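Local coordinates for protein inositol-1-monophosphatase (Thermotoga maritima, PDB 2P3N) that dephosphorylates inositol 1-phosphate and fructose 1,6-bisphosphate, among other phosphate esters, as a magnesium-dependent homotetrameric phosphatase, at residues A[156-167]-A[242-253]. Numbering follows the deposited sequence.
Sequences FTGKFIERMEKR and VVKVVNEVVEEI
With CG anti to the backbone N (chi1 179°), the Phe160 ring swings across so that its CE2 edge meets Val246 CG2 at 3.6 Å. Phe156 has the same first torsion and receives Val246 CG1 and Val250 CG2 at its ring edge. Val249 is a knob in the hole formed by Phe156, Lys159, Phe160 and Arg163; its CG1 presses on Lys159 CB at 3.4 Å, a tight fit. One turn further along helix 156-167, and one turn back on the other helix, the CE methyl of Met164 lies 3.6 Å from Val245 CB. Arg163 bends at chi2 and chi3, and its NH2 forms a salt bridge to Glu252 OE2 (3.3 Å) with the oxygen well out of the guanidinium plane, a link of charge rather than of a directed N-H. Lys159 lays its methylene chain across Glu252, while NZ pairs with Glu162 OE2 (3.1 Å) and with Glu162 of the second subunit. Shortening Lys159 to an alanine is likely to uncover the Glu252 carboxylate and to leave Glu162, in both subunits, short of a positive mate. A water joins Glu248 OE1 to Arg167 NH2, the latter bond weak. The segment axes approach to 9.5 Å, their N-to-C directions 135° apart. This pair forms an outer layer of the family's alpha-beta-alpha-beta-alpha sandwich, against the five-stranded mixed sheet: Phe160 reaches strands 147-150 and 191-195, Val242 packs on 191-195, and Ile161 meets Ile161 of the second subunit.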
ATOM      1  N   PHE A 156      -7.477  -1.149  35.405  1.00 73.94           N
ATOM      2  CA  PHE A 156      -6.605  -0.025  35.083  1.00 69.52           C
ATOM      3  C   PHE A 156      -7.119   0.844  33.938  1.00 66.72           C
ATOM      4  O   PHE A 156      -7.345   2.048  34.099  1.00 65.77           O
ATOM      5  CB  PHE A 156      -5.219  -0.556  34.728  1.00 70.83           C
ATOM      6  CG  PHE A 156      -4.221   0.514  34.438  1.00 73.50           C
ATOM      7  CD1 PHE A 156      -4.218   1.169  33.211  1.00 73.12           C
ATOM      8  CD2 PHE A 156      -3.291   0.886  35.404  1.00 76.08           C
ATOM      9  CE1 PHE A 156      -3.306   2.181  32.949  1.00 75.73           C
ATOM     10  CE2 PHE A 156      -2.370   1.899  35.156  1.00 78.61           C
ATOM     11  CZ  PHE A 156      -2.376   2.549  33.924  1.00 79.38           C
ATOM     12  N   THR A 157      -7.275   0.224  32.776  1.00 64.14           N
ATOM     13  CA  THR A 157      -7.745   0.908  31.584  1.00 59.45           C
ATOM     14  C   THR A 157      -8.924   1.819  31.881  1.00 58.62           C
ATOM     15  O   THR A 157      -8.758   3.032  31.978  1.00 58.04           O
ATOM     16  CB  THR A 157      -8.145  -0.111  30.498  1.00 55.34           C
ATOM     17  OG1 THR A 157      -6.990  -0.858  30.096  1.00 49.73           O
ATOM     18  CG2 THR A 157      -8.723   0.597  29.293  1.00 57.57           C
ATOM     19  N   GLY A 158     -10.105   1.226  32.025  1.00 61.51           N
ATOM     20  CA  GLY A 158     -11.309   1.993  32.301  1.00 67.39           C
ATOM     21  C   GLY A 158     -11.136   3.137  33.285  1.00 70.46           C
ATOM     22  O   GLY A 158     -11.765   4.184  33.140  1.00 70.47           O
ATOM     23  N   LYS A 159     -10.289   2.939  34.290  1.00 71.45           N
ATOM     24  CA  LYS A 159     -10.041   3.972  35.290  1.00 71.60           C
ATOM     25  C   LYS A 159      -9.116   5.044  34.738  1.00 70.09           C
ATOM     26  O   LYS A 159      -9.397   6.238  34.860  1.00 69.66           O
ATOM     27  CB  LYS A 159      -9.424   3.362  36.557  1.00 74.40           C
ATOM     28  CG  LYS A 159     -10.429   2.681  37.464  1.00 76.28           C
ATOM     29  CD  LYS A 159     -11.413   3.694  38.032  1.00 77.90           C
ATOM     30  CE  LYS A 159     -12.541   3.013  38.787  1.00 79.48           C
ATOM     31  NZ  LYS A 159     -13.391   2.187  37.884  1.00 79.28           N
ATOM     32  N   PHE A 160      -8.014   4.607  34.134  1.00 69.41           N
ATOM     33  CA  PHE A 160      -7.041   5.524  33.555  1.00 67.40           C
ATOM     34  C   PHE A 160      -7.724   6.449  32.553  1.00 67.11           C
ATOM     35  O   PHE A 160      -7.263   7.564  32.303  1.00 65.82           O
ATOM     36  CB  PHE A 160      -5.922   4.738  32.883  1.00 66.24           C
ATOM     37  CG  PHE A 160      -4.872   5.604  32.242  1.00 69.71           C
ATOM     38  CD1 PHE A 160      -4.980   5.983  30.911  1.00 68.50           C
ATOM     39  CD2 PHE A 160      -3.767   6.033  32.970  1.00 71.17           C
ATOM     40  CE1 PHE A 160      -3.996   6.775  30.311  1.00 69.39           C
ATOM     41  CE2 PHE A 160      -2.779   6.827  32.378  1.00 71.64           C
ATOM     42  CZ  PHE A 160      -2.894   7.196  31.047  1.00 70.07           C
ATOM     43  N   ILE A 161      -8.822   5.977  31.972  1.00 63.98           N
ATOM     44  CA  ILE A 161      -9.581   6.794  31.039  1.00 63.39           C
ATOM     45  C   ILE A 161     -10.189   7.915  31.873  1.00 67.19           C
ATOM     46  O   ILE A 161      -9.919   9.094  31.636  1.00 65.24           O
ATOM     47  CB  ILE A 161     -10.743   6.013  30.395  1.00 57.79           C
ATOM     48  CG1 ILE A 161     -10.204   4.884  29.516  1.00 55.36           C
ATOM     49  CG2 ILE A 161     -11.623   6.964  29.598  1.00 60.28           C
ATOM     50  CD1 ILE A 161      -9.377   5.351  28.358  1.00 51.26           C
ATOM     51  N   GLU A 162     -10.995   7.520  32.861  1.00 68.98           N
ATOM     52  CA  GLU A 162     -11.681   8.442  33.768  1.00 70.62           C
ATOM     53  C   GLU A 162     -10.809   9.602  34.216  1.00 71.74           C
ATOM     54  O   GLU A 162     -11.214  10.764  34.137  1.00 72.43           O
ATOM     55  CB  GLU A 162     -12.180   7.692  35.005  1.00 74.63           C
ATOM     56  CG  GLU A 162     -13.127   6.549  34.684  1.00 80.09           C
ATOM     57  CD  GLU A 162     -13.744   5.921  35.923  1.00 81.57           C
ATOM     58  OE1 GLU A 162     -14.408   6.655  36.689  1.00 76.08           O
ATOM     59  OE2 GLU A 162     -13.571   4.695  36.127  1.00 82.85           O
ATOM     60  N   ARG A 163      -9.613   9.272  34.686  1.00 70.62           N
ATOM     61  CA  ARG A 163      -8.670  10.272  35.161  1.00 70.17           C
ATOM     62  C   ARG A 163      -8.199  11.166  34.023  1.00 70.51           C
ATOM     63  O   ARG A 163      -8.298  12.391  34.092  1.00 70.95           O
ATOM     64  CB  ARG A 163      -7.438   9.598  35.762  1.00 70.83           C
ATOM     65  CG  ARG A 163      -7.685   8.267  36.440  1.00 72.28           C
ATOM     66  CD  ARG A 163      -8.210   8.420  37.850  1.00 75.69           C
ATOM     67  NE  ARG A 163      -9.657   8.596  37.873  1.00 77.48           N
ATOM     68  CZ  ARG A 163     -10.388   8.602  38.982  1.00 75.73           C
ATOM     69  NH1 ARG A 163     -11.703   8.766  38.905  1.00 78.76           N
ATOM     70  NH2 ARG A 163      -9.805   8.444  40.167  1.00 66.16           N
ATOM     71  N   MET A 164      -7.691  10.527  32.975  1.00 71.61           N
ATOM     72  CA  MET A 164      -7.131  11.214  31.815  1.00 73.73           C
ATOM     73  C   MET A 164      -8.110  11.924  30.881  1.00 75.77           C
ATOM     74  O   MET A 164      -7.818  13.009  30.382  1.00 74.69           O
ATOM     75  CB  MET A 164      -6.288  10.219  31.010  1.00 68.76           C
ATOM     76  CG  MET A 164      -5.000  10.811  30.493  1.00 69.10           C
ATOM     77  SD  MET A 164      -4.079  11.616  31.815  1.00 67.07           S
ATOM     78  CE  MET A 164      -2.668  10.544  31.997  1.00 78.91           C
ATOM     79  N   GLU A 165      -9.260  11.305  30.642  1.00 80.30           N
ATOM     80  CA  GLU A 165     -10.279  11.857  29.754  1.00 84.14           C
ATOM     81  C   GLU A 165     -10.545  13.351  29.923  1.00 84.39           C
ATOM     82  O   GLU A 165     -10.991  14.007  28.989  1.00 85.85           O
ATOM     83  CB  GLU A 165     -11.595  11.093  29.937  1.00 91.89           C
ATOM     84  CG  GLU A 165     -12.097  11.079  31.376  1.00100.59           C
ATOM     85  CD  GLU A 165     -13.405  10.328  31.545  1.00106.68           C
ATOM     86  OE1 GLU A 165     -13.505   9.174  31.070  1.00112.01           O
ATOM     87  OE2 GLU A 165     -14.332  10.891  32.163  1.00111.06           O
ATOM     88  N   LYS A 166     -10.266  13.893  31.101  1.00 83.68           N
ATOM     89  CA  LYS A 166     -10.523  15.305  31.350  1.00 82.36           C
ATOM     90  C   LYS A 166      -9.414  16.241  30.850  1.00 82.39           C
ATOM     91  O   LYS A 166      -9.669  17.139  30.043  1.00 82.70           O
ATOM     92  CB  LYS A 166     -10.763  15.525  32.846  1.00 81.08           C
ATOM     93  CG  LYS A 166     -11.664  16.714  33.175  1.00 80.16           C
ATOM     94  CD  LYS A 166     -13.109  16.489  32.739  1.00 78.79           C
ATOM     95  CE  LYS A 166     -13.790  15.387  33.548  1.00 78.70           C
ATOM     96  NZ  LYS A 166     -13.185  14.034  33.341  1.00 75.25           N
ATOM     97  N   ARG A 167      -8.190  16.032  31.322  1.00 80.16           N
ATOM     98  CA  ARG A 167      -7.061  16.872  30.920  1.00 78.33           C
ATOM     99  C   ARG A 167      -6.419  16.484  29.586  1.00 74.98           C
ATOM    100  O   ARG A 167      -5.323  16.950  29.266  1.00 74.22           O
ATOM    101  CB  ARG A 167      -5.970  16.837  31.992  1.00 81.76           C
ATOM    102  CG  ARG A 167      -6.281  17.576  33.278  1.00 83.45           C
ATOM    103  CD  ARG A 167      -5.009  17.715  34.105  1.00 83.40           C
ATOM    104  NE  ARG A 167      -4.895  16.729  35.177  1.00 87.22           N
ATOM    105  CZ  ARG A 167      -5.117  15.421  35.050  1.00 88.96           C
ATOM    106  NH1 ARG A 167      -5.481  14.903  33.882  1.00 89.42           N
ATOM    107  NH2 ARG A 167      -4.968  14.624  36.103  1.00 87.13           N
ATOM    108  N   VAL A 242       1.778  12.714  33.504  1.00 65.96           N
ATOM    109  CA  VAL A 242       1.269  11.344  33.382  1.00 66.76           C
ATOM    110  C   VAL A 242       1.680  10.463  34.578  1.00 66.14           C
ATOM    111  O   VAL A 242       0.852   9.731  35.128  1.00 63.91           O
ATOM    112  CB  VAL A 242       1.753  10.689  32.045  1.00 64.36           C
ATOM    113  CG1 VAL A 242       1.408   9.207  32.014  1.00 60.50           C
ATOM    114  CG2 VAL A 242       1.097  11.388  30.860  1.00 55.09           C
ATOM    115  N   VAL A 243       2.948  10.541  34.983  1.00 68.85           N
ATOM    116  CA  VAL A 243       3.425   9.748  36.112  1.00 73.21           C
ATOM    117  C   VAL A 243       2.429   9.864  37.260  1.00 75.51           C
ATOM    118  O   VAL A 243       2.105   8.875  37.914  1.00 75.86           O
ATOM    119  CB  VAL A 243       4.809  10.228  36.619  1.00 74.34           C
ATOM    120  CG1 VAL A 243       5.286   9.320  37.735  1.00 77.50           C
ATOM    121  CG2 VAL A 243       5.824  10.230  35.484  1.00 76.35           C
ATOM    122  N   LYS A 244       1.928  11.073  37.487  1.00 76.48           N
ATOM    123  CA  LYS A 244       0.973  11.304  38.566  1.00 77.96           C
ATOM    124  C   LYS A 244      -0.344  10.574  38.356  1.00 78.02           C
ATOM    125  O   LYS A 244      -0.734   9.739  39.163  1.00 79.63           O
ATOM    126  CB  LYS A 244       0.675  12.799  38.721  1.00 77.76           C
ATOM    127  CG  LYS A 244      -0.063  13.144  40.022  1.00 75.15           C
ATOM    128  CD  LYS A 244      -1.138  14.218  39.832  1.00 71.91           C
ATOM    129  CE  LYS A 244      -2.407  13.648  39.185  1.00 68.14           C
ATOM    130  NZ  LYS A 244      -3.053  12.604  40.036  1.00 63.82           N
ATOM    131  N   VAL A 245      -1.033  10.905  37.270  1.00 77.69           N
ATOM    132  CA  VAL A 245      -2.326  10.296  36.971  1.00 76.64           C
ATOM    133  C   VAL A 245      -2.307   8.777  37.025  1.00 74.55           C
ATOM    134  O   VAL A 245      -3.290   8.152  37.422  1.00 72.74           O
ATOM    135  CB  VAL A 245      -2.837  10.717  35.578  1.00 78.47           C
ATOM    136  CG1 VAL A 245      -4.239  10.164  35.351  1.00 73.54           C
ATOM    137  CG2 VAL A 245      -2.824  12.232  35.458  1.00 81.61           C
ATOM    138  N   VAL A 246      -1.188   8.186  36.619  1.00 73.06           N
ATOM    139  CA  VAL A 246      -1.057   6.737  36.621  1.00 72.46           C
ATOM    140  C   VAL A 246      -1.059   6.178  38.045  1.00 73.09           C
ATOM    141  O   VAL A 246      -1.773   5.216  38.340  1.00 71.36           O
ATOM    142  CB  VAL A 246       0.228   6.313  35.902  1.00 70.92           C
ATOM    143  CG1 VAL A 246       0.380   4.805  35.951  1.00 72.08           C
ATOM    144  CG2 VAL A 246       0.180   6.789  34.467  1.00 71.40           C
ATOM    145  N   ASN A 247      -0.259   6.784  38.921  1.00 76.87           N
ATOM    146  CA  ASN A 247      -0.179   6.366  40.322  1.00 79.29           C
ATOM    147  C   ASN A 247      -1.474   6.738  41.038  1.00 80.59           C
ATOM    148  O   ASN A 247      -1.854   6.121  42.031  1.00 82.42           O
ATOM    149  CB  ASN A 247       1.019   7.035  41.007  1.00 83.02           C
ATOM    150  CG  ASN A 247       2.351   6.448  40.560  1.00 85.78           C
ATOM    151  OD1 ASN A 247       3.340   7.168  40.389  1.00 86.55           O
ATOM    152  ND2 ASN A 247       2.386   5.129  40.382  1.00 83.66           N
ATOM    153  N   GLU A 248      -2.150   7.757  40.526  1.00 80.98           N
ATOM    154  CA  GLU A 248      -3.413   8.193  41.089  1.00 81.08           C
ATOM    155  C   GLU A 248      -4.400   7.040  40.899  1.00 82.29           C
ATOM    156  O   GLU A 248      -5.197   6.731  41.786  1.00 82.22           O
ATOM    157  CB  GLU A 248      -3.901   9.436  40.344  1.00 82.69           C
ATOM    158  CG  GLU A 248      -5.150  10.075  40.917  1.00 85.57           C
ATOM    159  CD  GLU A 248      -5.677  11.204  40.043  1.00 87.27           C
ATOM    160  OE1 GLU A 248      -6.309  10.915  38.999  1.00 80.46           O
ATOM    161  OE2 GLU A 248      -5.451  12.382  40.398  1.00 91.54           O
ATOM    162  N   VAL A 249      -4.324   6.402  39.732  1.00 85.35           N
ATOM    163  CA  VAL A 249      -5.191   5.275  39.379  1.00 88.07           C
ATOM    164  C   VAL A 249      -4.726   3.992  40.060  1.00 87.58           C
ATOM    165  O   VAL A 249      -5.539   3.169  40.490  1.00 86.55           O
ATOM    166  CB  VAL A 249      -5.185   5.009  37.848  1.00 91.65           C
ATOM    167  CG1 VAL A 249      -6.159   3.887  37.503  1.00 91.76           C
ATOM    168  CG2 VAL A 249      -5.534   6.269  37.099  1.00 89.49           C
ATOM    169  N   VAL A 250      -3.411   3.825  40.138  1.00 89.99           N
ATOM    170  CA  VAL A 250      -2.828   2.643  40.751  1.00 94.57           C
ATOM    171  C   VAL A 250      -3.198   2.549  42.224  1.00 95.24           C
ATOM    172  O   VAL A 250      -3.554   1.477  42.713  1.00 96.19           O
ATOM    173  CB  VAL A 250      -1.285   2.642  40.626  1.00 97.37           C
ATOM    174  CG1 VAL A 250      -0.711   1.414  41.318  1.00100.23           C
ATOM    175  CG2 VAL A 250      -0.879   2.656  39.159  1.00 97.24           C
ATOM    176  N   GLU A 251      -3.116   3.671  42.928  1.00 93.33           N
ATOM    177  CA  GLU A 251      -3.442   3.675  44.341  1.00 91.96           C
ATOM    178  C   GLU A 251      -4.923   3.384  44.539  1.00 92.03           C
ATOM    179  O   GLU A 251      -5.295   2.572  45.387  1.00 91.75           O
ATOM    180  CB  GLU A 251      -3.097   5.021  44.962  1.00 96.41           C
ATOM    181  CG  GLU A 251      -3.144   5.013  46.476  1.00101.47           C
ATOM    182  CD  GLU A 251      -3.096   6.407  47.061  1.00104.26           C
ATOM    183  OE1 GLU A 251      -4.057   7.177  46.832  1.00103.65           O
ATOM    184  OE2 GLU A 251      -2.102   6.734  47.743  1.00106.13           O
ATOM    185  N   GLU A 252      -5.768   4.046  43.752  1.00 90.38           N
ATOM    186  CA  GLU A 252      -7.214   3.853  43.844  1.00 91.75           C
ATOM    187  C   GLU A 252      -7.614   2.379  43.770  1.00 96.13           C
ATOM    188  O   GLU A 252      -8.451   1.913  44.547  1.00 95.99           O
ATOM    189  CB  GLU A 252      -7.927   4.612  42.727  1.00 78.11           C
ATOM    190  CG  GLU A 252      -9.412   4.300  42.648  1.00 67.53           C
ATOM    191  CD  GLU A 252     -10.050   4.812  41.369  1.00 66.71           C
ATOM    192  OE1 GLU A 252      -9.592   4.409  40.274  1.00 63.73           O
ATOM    193  OE2 GLU A 252     -11.008   5.615  41.456  1.00 66.85           O
ATOM    194  N   ILE A 253      -7.021   1.658  42.823  1.00101.13           N
ATOM    195  CA  ILE A 253      -7.307   0.239  42.634  1.00107.18           C
ATOM    196  C   ILE A 253      -6.583  -0.596  43.687  1.00111.44           C
ATOM    197  O   ILE A 253      -7.155  -1.520  44.267  1.00112.67           O
ATOM    198  CB  ILE A 253      -6.851  -0.239  41.234  1.00107.46           C
ATOM    199  CG1 ILE A 253      -7.486   0.631  40.146  1.00105.50           C
ATOM    200  CG2 ILE A 253      -7.229  -1.702  41.034  1.00108.80           C
ATOM    201  CD1 ILE A 253      -7.010   0.301  38.743  1.00 98.67           C
TER
HETATM  202  O   HOH W   1      -6.630  12.802  37.158  1.00 47.00           O